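Local coordinates for protein superoxide dismutase [Mn], mitochondrial (Saccharomyces cerevisiae, PDB 3RN4) that disproportionates superoxide radicals into hydrogen peroxide and oxygen in yeast mitochondria, normally with one manganese ion per subunit and here with iron(III) in its place, at residues A[37-42]-A[88-93]; A[141-146]-A[157-162]; A[173-178]-A[196-201]. One frame throughout, in Å; residues are numbered along the deposited sequence.

Interaction 1: residues A[37-42]-A[88-93]; sequences KHHQTY and NHCLFW. With FE (Fe (III) ion), chain B.
His39 and His89 meet in a buried aromatic contact between helix 28-62 and helix 66-94, the two long helices of the alpha-hairpin domain. The short segments run roughly antiparallel, at 139°, and their axes come no closer than 10.7 Å. Side chains bridge that gap. CB of His89 sits over the centre of the His39 ring, 3.4 Å from CE1 of His39, which makes a CH-pi contact. SG of Cys90 lies in the plane of the same ring, at its edge, 3.7 Å from CE1 of His39.

On another side of the ring, NE1 of Trp93 donates to ND1 of His39 over 3.0 Å. The hydrogen bond is fairly straight (162°). It lies close to the indole plane but is tilted from the imidazole plane. His39 points its CG away from its own backbone N (chi1 -159°), and this carries the ring across to helix 66-94. There NE2 of His39 is bonded to Phe86 O.

Tyr42 extends the cluster. CE2 of Tyr42 comes within 3.4 Å of CE1 of His89. The two rings are near parallel but slid apart, with little overlap. His89 binds the iron through NE2 at 2.1 Å, and its ND1 is bonded to Gly85 O. His34, Asp176, His180 and a water complete the five-coordinate site.

With both ring nitrogens of His89 engaged, rotation of its ring should be restricted. His39 is a second-shell residue that packs against CB of His89. ND1 of His39 accepts from Trp93 and NE2 faces Phe86 O, so the ring proton is probably on NE2.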
loop_
_atom_site.group_PDB
_atom_site.type_symbol
_atom_site.label_atom_id
_atom_site.label_comp_id
_atom_site.label_asym_id
_atom_site.label_seq_id
_atom_site.Cartn_x
_atom_site.Cartn_y
_atom_site.Cartn_z
ATOM N N LYS A 37 -15.923 -13.047 19.177
ATOM C CA LYS A 37 -14.877 -12.116 19.511
ATOM C C LYS A 37 -14.439 -11.307 18.303
ATOM O O LYS A 37 -14.606 -10.104 18.295
ATOM C CB LYS A 37 -13.676 -12.827 20.140
ATOM C CG LYS A 37 -14.034 -13.816 21.238
ATOM C CD LYS A 37 -14.505 -13.094 22.483
ATOM C CE LYS A 37 -14.498 -14.026 23.688
ATOM N NZ LYS A 37 -14.987 -13.317 24.898
ATOM N N HIS A 38 -13.915 -11.972 17.272
ATOM C CA HIS A 38 -13.386 -11.260 16.116
ATOM C C HIS A 38 -14.469 -10.488 15.383
ATOM O O HIS A 38 -14.341 -9.293 15.185
ATOM C CB HIS A 38 -12.632 -12.205 15.165
ATOM C CG HIS A 38 -11.411 -12.814 15.785
ATOM N ND1 HIS A 38 -10.218 -12.133 15.883
ATOM C CD2 HIS A 38 -11.216 -14.003 16.405
ATOM C CE1 HIS A 38 -9.333 -12.888 16.511
ATOM N NE2 HIS A 38 -9.909 -14.028 16.837
ATOM N N HIS A 39 -15.533 -11.172 14.980
ATOM C CA HIS A 39 -16.559 -10.471 14.212
ATOM C C HIS A 39 -17.188 -9.353 15.037
ATOM O O HIS A 39 -17.433 -8.249 14.533
ATOM C CB HIS A 39 -17.625 -11.431 13.698
ATOM C CG HIS A 39 -18.389 -10.893 12.524
ATOM N ND1 HIS A 39 -19.292 -11.656 11.813
ATOM C CD2 HIS A 39 -18.376 -9.674 11.933
ATOM C CE1 HIS A 39 -19.803 -10.926 10.836
ATOM N NE2 HIS A 39 -19.266 -9.720 10.885
ATOM N N GLN A 40 -17.431 -9.633 16.313
ATOM C CA GLN A 40 -18.014 -8.631 17.200
ATOM C C GLN A 40 -17.157 -7.391 17.326
ATOM O O GLN A 40 -17.659 -6.273 17.361
ATOM C CB GLN A 40 -18.291 -9.227 18.593
ATOM C CG GLN A 40 -18.920 -8.228 19.543
ATOM C CD GLN A 40 -20.376 -7.963 19.154
ATOM O OE1 GLN A 40 -21.190 -8.875 19.145
ATOM N NE2 GLN A 40 -20.686 -6.739 18.805
ATOM N N THR A 41 -15.844 -7.569 17.393
ATOM C CA THR A 41 -14.955 -6.419 17.438
ATOM C C THR A 41 -15.070 -5.537 16.202
ATOM O O THR A 41 -14.996 -4.311 16.297
ATOM C CB THR A 41 -13.493 -6.863 17.692
ATOM O OG1 THR A 41 -13.443 -7.475 18.987
ATOM C CG2 THR A 41 -12.546 -5.675 17.661
ATOM N N TYR A 42 -15.254 -6.150 15.037
ATOM C CA TYR A 42 -15.410 -5.363 13.816
ATOM C C TYR A 42 -16.773 -4.651 13.818
ATOM O O TYR A 42 -16.875 -3.501 13.403
ATOM C CB TYR A 42 -15.256 -6.244 12.562
ATOM C CG TYR A 42 -13.868 -6.866 12.429
ATOM C CD1 TYR A 42 -12.726 -6.069 12.452
ATOM C CD2 TYR A 42 -13.715 -8.239 12.256
ATOM C CE1 TYR A 42 -11.453 -6.633 12.349
ATOM C CE2 TYR A 42 -12.444 -8.812 12.149
ATOM C CZ TYR A 42 -11.329 -7.995 12.196
ATOM O OH TYR A 42 -10.075 -8.572 12.070
ATOM N N ASN A 88 -16.903 -8.683 5.426
ATOM C CA ASN A 88 -16.236 -9.905 4.997
ATOM C C ASN A 88 -16.682 -11.106 5.789
ATOM O O ASN A 88 -16.905 -12.175 5.234
ATOM C CB ASN A 88 -14.694 -9.765 5.083
ATOM C CG ASN A 88 -14.128 -8.929 3.966
ATOM O OD1 ASN A 88 -14.784 -8.711 2.931
ATOM N ND2 ASN A 88 -12.885 -8.440 4.159
ATOM N N HIS A 89 -16.809 -10.954 7.108
ATOM C CA HIS A 89 -17.204 -12.124 7.888
ATOM C C HIS A 89 -18.684 -12.467 7.650
ATOM O O HIS A 89 -19.082 -13.629 7.719
ATOM C CB HIS A 89 -16.884 -11.924 9.368
ATOM C CG HIS A 89 -15.407 -11.900 9.643
ATOM N ND1 HIS A 89 -14.657 -10.757 9.529
ATOM C CD2 HIS A 89 -14.551 -12.885 10.004
ATOM C CE1 HIS A 89 -13.389 -11.034 9.794
ATOM N NE2 HIS A 89 -13.297 -12.321 10.087
ATOM N N CYS A 90 -19.493 -11.458 7.377
ATOM C CA CYS A 90 -20.898 -11.750 6.998
ATOM C C CYS A 90 -20.942 -12.586 5.733
ATOM O O CYS A 90 -21.685 -13.571 5.651
ATOM C CB CYS A 90 -21.694 -10.480 6.780
ATOM S SG CYS A 90 -22.207 -9.653 8.301
ATOM N N LEU A 91 -20.142 -12.205 4.741
ATOM C CA LEU A 91 -20.045 -13.014 3.517
ATOM C C LEU A 91 -19.584 -14.420 3.848
ATOM O O LEU A 91 -20.146 -15.416 3.370
ATOM C CB LEU A 91 -19.074 -12.375 2.497
ATOM C CG LEU A 91 -19.545 -11.104 1.799
ATOM C CD1 LEU A 91 -18.393 -10.363 1.104
ATOM C CD2 LEU A 91 -20.676 -11.459 0.798
ATOM N N PHE A 92 -18.539 -14.507 4.674
ATOM C CA PHE A 92 -17.930 -15.762 5.036
ATOM C C PHE A 92 -18.945 -16.760 5.626
ATOM O O PHE A 92 -19.054 -17.872 5.148
ATOM C CB PHE A 92 -16.745 -15.500 6.035
ATOM C CG PHE A 92 -15.843 -16.689 6.290
ATOM C CD1 PHE A 92 -15.220 -17.368 5.252
ATOM C CD2 PHE A 92 -15.556 -17.083 7.602
ATOM C CE1 PHE A 92 -14.379 -18.425 5.500
ATOM C CE2 PHE A 92 -14.688 -18.135 7.857
ATOM C CZ PHE A 92 -14.093 -18.806 6.827
ATOM N N TRP A 93 -19.684 -16.383 6.674
ATOM C CA TRP A 93 -20.548 -17.382 7.298
ATOM C C TRP A 93 -21.610 -17.847 6.313
ATOM O O TRP A 93 -22.000 -19.010 6.319
ATOM C CB TRP A 93 -21.264 -16.841 8.543
ATOM C CG TRP A 93 -20.390 -16.095 9.510
ATOM C CD1 TRP A 93 -20.613 -14.850 10.013
ATOM C CD2 TRP A 93 -19.173 -16.565 10.110
ATOM N NE1 TRP A 93 -19.597 -14.507 10.886
ATOM C CE2 TRP A 93 -18.707 -15.542 10.961
ATOM C CE3 TRP A 93 -18.433 -17.750 10.007
ATOM C CZ2 TRP A 93 -17.523 -15.662 11.705
ATOM C CZ3 TRP A 93 -17.254 -17.876 10.763
ATOM C CH2 TRP A 93 -16.812 -16.828 11.583
HETATM FE FE FE B . -11.565 -13.585 10.215
HETATM O O HOH W 1 -10.420 -12.105 9.194
#

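Interaction 2: residues A[141-146]-A[157-162]; sequences WAFIVK and VQTYNQ
Trp141 lays its CB beside the hydroxyl of Thr159, 3.4 Å from OG1, and stretches its indole past the end of the partner strand. There NE1 of Trp141 donates to OE1 of Gln162 over 2.9 Å. The bond is bent (135° at the hydrogen), and the donor stands above the carbonyl plane of the amide. Gln162 reaches the indole because its chain folds at CG (chi2 -59°). Carbonyl O of Asn161 lies in the indole plane at the ring edge, 3.3 Å from CD1 of Trp141.

The backbones form the beta hairpin of strands 140-147 and 153-160, part of the three-stranded antiparallel sheet of the C-terminal domain. Trp141 with Thr159 and Phe143 with Val157 are hydrogen-bonded pairs, each joined by two N-H...O bonds. Ala142 with Gln158 is the non-hydrogen-bonded pair between them, where CA-H groups point at carbonyls. Trp141, Phe143, Val157 and Thr159 all project from one face of the sheet. On it, CE2 of Phe143 brings the ring edge to OG1 of Thr159 at 3.5 Å. That hydroxyl also bonds to Asp163 O. CG2 of Val157 touches CB of Phe143 and CG1 of Val145, both at 4.0 Å.

This face looks toward the metal site. Trp141 meets His89 edge to face. OE1 of Gln162 accepts a second bond from Asn88, and NE2 of Gln162 makes a weak one with Tyr42 OH. The same NE2 lies close to the iron-bound water. A glutamine supplied from this part of the C-terminal domain is characteristic of manganese superoxide dismutases.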
loop_
_atom_site.group_PDB
_atom_site.type_symbol
_atom_site.label_atom_id
_atom_site.label_comp_id
_atom_site.label_asym_id
_atom_site.label_seq_id
_atom_site.Cartn_x
_atom_site.Cartn_y
_atom_site.Cartn_z
ATOM N N TRP A 141 -7.653 -12.195 2.531
ATOM C CA TRP A 141 -8.813 -12.953 2.024
ATOM C C TRP A 141 -8.544 -13.370 0.584
ATOM O O TRP A 141 -7.774 -12.718 -0.126
ATOM C CB TRP A 141 -10.066 -12.063 2.017
ATOM C CG TRP A 141 -10.543 -11.728 3.369
ATOM C CD1 TRP A 141 -10.045 -10.750 4.196
ATOM C CD2 TRP A 141 -11.588 -12.391 4.107
ATOM N NE1 TRP A 141 -10.722 -10.780 5.410
ATOM C CE2 TRP A 141 -11.678 -11.756 5.366
ATOM C CE3 TRP A 141 -12.478 -13.437 3.814
ATOM C CZ2 TRP A 141 -12.597 -12.155 6.345
ATOM C CZ3 TRP A 141 -13.387 -13.831 4.785
ATOM C CH2 TRP A 141 -13.435 -13.187 6.045
ATOM N N ALA A 142 -9.158 -14.469 0.147
ATOM C CA ALA A 142 -9.337 -14.637 -1.311
ATOM C C ALA A 142 -10.836 -14.621 -1.594
ATOM O O ALA A 142 -11.640 -15.135 -0.798
ATOM C CB ALA A 142 -8.719 -15.913 -1.827
ATOM N N PHE A 143 -11.199 -14.021 -2.713
ATOM C CA PHE A 143 -12.594 -13.992 -3.137
ATOM C C PHE A 143 -12.718 -14.522 -4.543
ATOM O O PHE A 143 -12.008 -14.088 -5.447
ATOM C CB PHE A 143 -13.122 -12.587 -3.176
ATOM C CG PHE A 143 -13.140 -11.869 -1.846
ATOM C CD1 PHE A 143 -14.273 -11.914 -1.027
ATOM C CD2 PHE A 143 -12.048 -11.088 -1.458
ATOM C CE1 PHE A 143 -14.306 -11.204 0.200
ATOM C CE2 PHE A 143 -12.075 -10.378 -0.259
ATOM C CZ PHE A 143 -13.206 -10.457 0.582
ATOM N N ILE A 144 -13.639 -15.454 -4.731
ATOM C CA ILE A 144 -14.074 -15.790 -6.074
ATOM C C ILE A 144 -15.132 -14.746 -6.437
ATOM O O ILE A 144 -16.107 -14.552 -5.702
ATOM C CB ILE A 144 -14.651 -17.220 -6.144
ATOM C CG1 ILE A 144 -13.613 -18.246 -5.673
ATOM C CG2 ILE A 144 -15.159 -17.506 -7.574
ATOM C CD1 ILE A 144 -14.120 -19.718 -5.669
ATOM N N VAL A 145 -14.934 -14.048 -7.556
ATOM C CA VAL A 145 -15.790 -12.944 -7.917
ATOM C C VAL A 145 -16.407 -13.078 -9.311
ATOM O O VAL A 145 -15.897 -13.812 -10.171
ATOM C CB VAL A 145 -15.029 -11.602 -7.877
ATOM C CG1 VAL A 145 -14.505 -11.329 -6.433
ATOM C CG2 VAL A 145 -13.877 -11.617 -8.932
ATOM N N LYS A 146 -17.494 -12.333 -9.503
ATOM C CA LYS A 146 -18.064 -12.110 -10.838
ATOM C C LYS A 146 -17.810 -10.652 -11.192
ATOM O O LYS A 146 -18.228 -9.743 -10.477
ATOM C CB LYS A 146 -19.565 -12.376 -10.836
ATOM C CG LYS A 146 -20.210 -12.207 -12.239
ATOM C CD LYS A 146 -21.750 -12.348 -12.138
ATOM C CE LYS A 146 -22.408 -12.538 -13.517
ATOM N NZ LYS A 146 -23.913 -12.734 -13.353
ATOM N N VAL A 157 -9.587 -13.112 -6.642
ATOM C CA VAL A 157 -8.739 -11.990 -6.250
ATOM C C VAL A 157 -8.315 -12.126 -4.802
ATOM O O VAL A 157 -8.997 -12.761 -4.005
ATOM C CB VAL A 157 -9.435 -10.676 -6.443
ATOM C CG1 VAL A 157 -9.759 -10.438 -7.943
ATOM C CG2 VAL A 157 -10.690 -10.595 -5.601
ATOM N N GLN A 158 -7.183 -11.532 -4.460
ATOM C CA GLN A 158 -6.711 -11.543 -3.069
ATOM C C GLN A 158 -6.971 -10.159 -2.515
ATOM O O GLN A 158 -6.847 -9.170 -3.247
ATOM C CB GLN A 158 -5.182 -11.704 -3.023
ATOM C CG GLN A 158 -4.606 -13.044 -3.381
ATOM C CD GLN A 158 -3.094 -12.923 -3.439
ATOM O OE1 GLN A 158 -2.547 -11.802 -3.590
ATOM N NE2 GLN A 158 -2.410 -14.030 -3.260
ATOM N N THR A 159 -7.273 -10.047 -1.223
ATOM C CA THR A 159 -7.187 -8.741 -0.564
ATOM C C THR A 159 -6.372 -8.919 0.712
ATOM O O THR A 159 -6.237 -10.034 1.214
ATOM C CB THR A 159 -8.552 -8.146 -0.139
ATOM O OG1 THR A 159 -9.137 -8.966 0.882
ATOM C CG2 THR A 159 -9.513 -8.037 -1.317
ATOM N N TYR A 160 -5.831 -7.812 1.224
ATOM C CA TYR A 160 -5.078 -7.857 2.467
ATOM C C TYR A 160 -5.891 -7.232 3.580
ATOM O O TYR A 160 -6.748 -6.349 3.330
ATOM C CB TYR A 160 -3.759 -7.090 2.294
ATOM C CG TYR A 160 -2.709 -7.973 1.662
ATOM C CD1 TYR A 160 -1.742 -8.586 2.433
ATOM C CD2 TYR A 160 -2.728 -8.243 0.304
ATOM C CE1 TYR A 160 -0.790 -9.422 1.861
ATOM C CE2 TYR A 160 -1.783 -9.099 -0.280
ATOM C CZ TYR A 160 -0.817 -9.669 0.504
ATOM O OH TYR A 160 0.124 -10.519 -0.073
ATOM N N ASN A 161 -5.612 -7.686 4.802
ATOM C CA ASN A 161 -6.217 -7.149 6.019
ATOM C C ASN A 161 -7.733 -7.321 5.942
ATOM O O ASN A 161 -8.181 -8.433 5.720
ATOM C CB ASN A 161 -5.731 -5.714 6.212
ATOM C CG ASN A 161 -4.196 -5.653 6.209
ATOM O OD1 ASN A 161 -3.584 -4.808 5.545
ATOM N ND2 ASN A 161 -3.595 -6.605 6.874
ATOM N N GLN A 162 -8.522 -6.267 6.131
ATOM C CA GLN A 162 -9.984 -6.396 5.889
ATOM C C GLN A 162 -10.406 -5.618 4.669
ATOM O O GLN A 162 -11.570 -5.199 4.542
ATOM C CB GLN A 162 -10.834 -5.976 7.110
ATOM C CG GLN A 162 -10.632 -6.859 8.368
ATOM C CD GLN A 162 -10.943 -8.319 8.158
ATOM O OE1 GLN A 162 -11.579 -8.712 7.174
ATOM N NE2 GLN A 162 -10.524 -9.139 9.105
#

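Interaction 3: residues A[173-178]-A[196-201]; sequences VAIDAW and AIWNVV. With FE (Fe (III) ion), chain B.
Ile175, on the metal-bearing strand 169-176, packs into a buried apolar patch made by Ile197, Trp198 and Val201. No hydrogen bond crosses between the two segments. Ile175 and Ile197 reach toward each other tip to tip, with their CD1 methyls 4.2 Å apart. CG1 of Ile175 is 4.0 Å from CH2 of Trp198, and its CD1 lies over one face of that indole, near the rim. CD1 of Ile175 also touches CG2 of Val201 at 4.1 Å, the two side chains crossing at about a right angle. Two residues back, CG1 of Val173 meets both Trp198 and Val201.

Trp198 lies in a short 3-10 segment after helix 190-197, and the end of its side chain comes back toward the strand. Its NE1 is bonded to Asn130 OD1, on helix 122-134. Leu133 of that helix also touches Ile175, and Phe92 of helix 66-94 touches Ile197. Along its edge the strand pairs with strand 140-147, through backbone bonds of Val173 and Ile175.

Beyond Ile175 the strand delivers Asp176 to the iron. CG stands opposite the backbone N (chi1 -167°), and OD1 of Asp176 binds the metal at 1.9 Å. OD2 of Asp176 accepts from the backbone N of Trp178 at 3.0 Å, closing an Asx turn; the donor meets it from above the carboxylate plane. The iron-bound water donates a weak bond to OD2. It also sits over the Trp178 ring, toward the rim.

The two segments thus meet through apolar side chains, while Asp176 is held at both carboxylate oxygens. This should restrict rotation of the carboxylate and may spread its negative charge between metal, backbone and water.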
loop_
_atom_site.group_PDB
_atom_site.type_symbol
_atom_site.label_atom_id
_atom_site.label_comp_id
_atom_site.label_asym_id
_atom_site.label_seq_id
_atom_site.Cartn_x
_atom_site.Cartn_y
_atom_site.Cartn_z
ATOM N N VAL A 173 -17.639 -16.263 -3.417
ATOM C CA VAL A 173 -17.163 -17.049 -2.267
ATOM C C VAL A 173 -16.056 -16.262 -1.600
ATOM O O VAL A 173 -15.098 -15.863 -2.290
ATOM C CB VAL A 173 -16.567 -18.395 -2.686
ATOM C CG1 VAL A 173 -15.944 -19.102 -1.466
ATOM C CG2 VAL A 173 -17.652 -19.306 -3.341
ATOM N N ALA A 174 -16.182 -16.029 -0.292
ATOM C CA ALA A 174 -15.086 -15.406 0.484
ATOM C C ALA A 174 -14.398 -16.460 1.339
ATOM O O ALA A 174 -15.069 -17.284 1.975
ATOM C CB ALA A 174 -15.642 -14.250 1.389
ATOM N N ILE A 175 -13.057 -16.470 1.349
ATOM C CA ILE A 175 -12.322 -17.407 2.194
ATOM C C ILE A 175 -11.332 -16.619 3.037
ATOM O O ILE A 175 -10.483 -15.902 2.496
ATOM C CB ILE A 175 -11.534 -18.469 1.393
ATOM C CG1 ILE A 175 -12.446 -19.248 0.412
ATOM C CG2 ILE A 175 -10.804 -19.415 2.352
ATOM C CD1 ILE A 175 -13.464 -20.118 1.097
ATOM N N ASP A 176 -11.448 -16.759 4.363
ATOM C CA ASP A 176 -10.633 -15.994 5.314
ATOM C C ASP A 176 -9.259 -16.635 5.429
ATOM O O ASP A 176 -9.151 -17.817 5.721
ATOM C CB ASP A 176 -11.365 -15.991 6.680
ATOM C CG ASP A 176 -10.815 -14.993 7.655
ATOM O OD1 ASP A 176 -11.444 -14.852 8.741
ATOM O OD2 ASP A 176 -9.787 -14.343 7.355
ATOM N N ALA A 177 -8.210 -15.838 5.210
ATOM C CA ALA A 177 -6.832 -16.319 5.330
ATOM C C ALA A 177 -6.117 -15.718 6.537
ATOM O O ALA A 177 -4.917 -15.967 6.729
ATOM C CB ALA A 177 -6.029 -16.013 4.035
ATOM N N TRP A 178 -6.825 -14.966 7.376
ATOM C CA TRP A 178 -6.190 -14.507 8.620
ATOM C C TRP A 178 -5.817 -15.720 9.453
ATOM O O TRP A 178 -6.531 -16.730 9.471
ATOM C CB TRP A 178 -7.138 -13.639 9.456
ATOM C CG TRP A 178 -7.262 -12.239 8.979
ATOM C CD1 TRP A 178 -7.669 -11.814 7.744
ATOM C CD2 TRP A 178 -7.014 -11.070 9.755
ATOM N NE1 TRP A 178 -7.690 -10.425 7.710
ATOM C CE2 TRP A 178 -7.299 -9.954 8.940
ATOM C CE3 TRP A 178 -6.580 -10.858 11.082
ATOM C CZ2 TRP A 178 -7.133 -8.627 9.394
ATOM C CZ3 TRP A 178 -6.418 -9.549 11.530
ATOM C CH2 TRP A 178 -6.696 -8.455 10.695
ATOM N N ALA A 196 -9.023 -28.146 3.274
ATOM C CA ALA A 196 -10.200 -28.677 3.982
ATOM C C ALA A 196 -11.479 -27.860 3.828
ATOM O O ALA A 196 -12.584 -28.409 3.836
ATOM C CB ALA A 196 -9.878 -28.856 5.470
ATOM N N ILE A 197 -11.349 -26.545 3.704
ATOM C CA ILE A 197 -12.521 -25.697 3.831
ATOM C C ILE A 197 -13.548 -25.931 2.713
ATOM O O ILE A 197 -14.739 -25.658 2.908
ATOM C CB ILE A 197 -12.159 -24.203 3.936
ATOM C CG1 ILE A 197 -13.380 -23.392 4.399
ATOM C CG2 ILE A 197 -11.644 -23.676 2.595
ATOM C CD1 ILE A 197 -13.081 -21.939 4.818
ATOM N N TRP A 198 -13.087 -26.411 1.556
ATOM C CA TRP A 198 -14.003 -26.597 0.418
ATOM C C TRP A 198 -15.085 -27.636 0.736
ATOM O O TRP A 198 -16.160 -27.627 0.135
ATOM C CB TRP A 198 -13.211 -26.934 -0.855
ATOM C CG TRP A 198 -12.317 -25.757 -1.133
ATOM C CD1 TRP A 198 -10.984 -25.643 -0.822
ATOM C CD2 TRP A 198 -12.723 -24.497 -1.672
ATOM N NE1 TRP A 198 -10.534 -24.374 -1.162
ATOM C CE2 TRP A 198 -11.575 -23.661 -1.698
ATOM C CE3 TRP A 198 -13.938 -23.993 -2.157
ATOM C CZ2 TRP A 198 -11.614 -22.351 -2.179
ATOM C CZ3 TRP A 198 -13.979 -22.695 -2.648
ATOM C CH2 TRP A 198 -12.819 -21.873 -2.641
ATOM N N ASN A 199 -14.807 -28.498 1.707
ATOM C CA ASN A 199 -15.784 -29.500 2.105
ATOM C C ASN A 199 -17.044 -28.912 2.730
ATOM O O ASN A 199 -18.092 -29.589 2.809
ATOM C CB ASN A 199 -15.140 -30.520 3.043
ATOM C CG ASN A 199 -14.057 -31.296 2.373
ATOM O OD1 ASN A 199 -12.873 -31.083 2.627
ATOM N ND2 ASN A 199 -14.448 -32.185 1.471
ATOM N N VAL A 200 -16.962 -27.655 3.169
ATOM C CA VAL A 200 -18.095 -26.986 3.759
ATOM C C VAL A 200 -18.400 -25.646 3.103
ATOM O O VAL A 200 -19.066 -24.807 3.684
ATOM C CB VAL A 200 -17.916 -26.783 5.279
ATOM C CG1 VAL A 200 -18.037 -28.124 5.999
ATOM C CG2 VAL A 200 -16.548 -26.118 5.572
ATOM N N VAL A 201 -17.938 -25.442 1.872
ATOM C CA VAL A 201 -18.297 -24.211 1.190
ATOM C C VAL A 201 -19.727 -24.309 0.647
ATOM O O VAL A 201 -20.123 -25.360 0.145
ATOM C CB VAL A 201 -17.263 -23.872 0.095
ATOM C CG1 VAL A 201 -17.855 -22.918 -0.933
ATOM C CG2 VAL A 201 -15.986 -23.292 0.789
HETATM FE FE FE B . -11.565 -13.585 10.215
HETATM O O HOH W 1 -10.420 -12.105 9.194
#

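In the fold
The three contacts follow one another along the chain. Interaction 1 joins the two long helices of the alpha-hairpin domain. Interactions 2 and 3 belong to the C-terminal domain and share one antiparallel sheet, where strands 140-147 and 169-176 are neighbours. The centres of the three contacts lie 12 to 15 Å from one another. Interactions 1 and 3 supply ligands to the same iron, and interaction 2 comes close to it through Trp141. Other joins are the backbone bond between Ile144 and Val173, and the bond from the indole NE1 of Trp178 to Asn161 O. The metal site therefore lies between the two domains, and residues from both build its first and second shells.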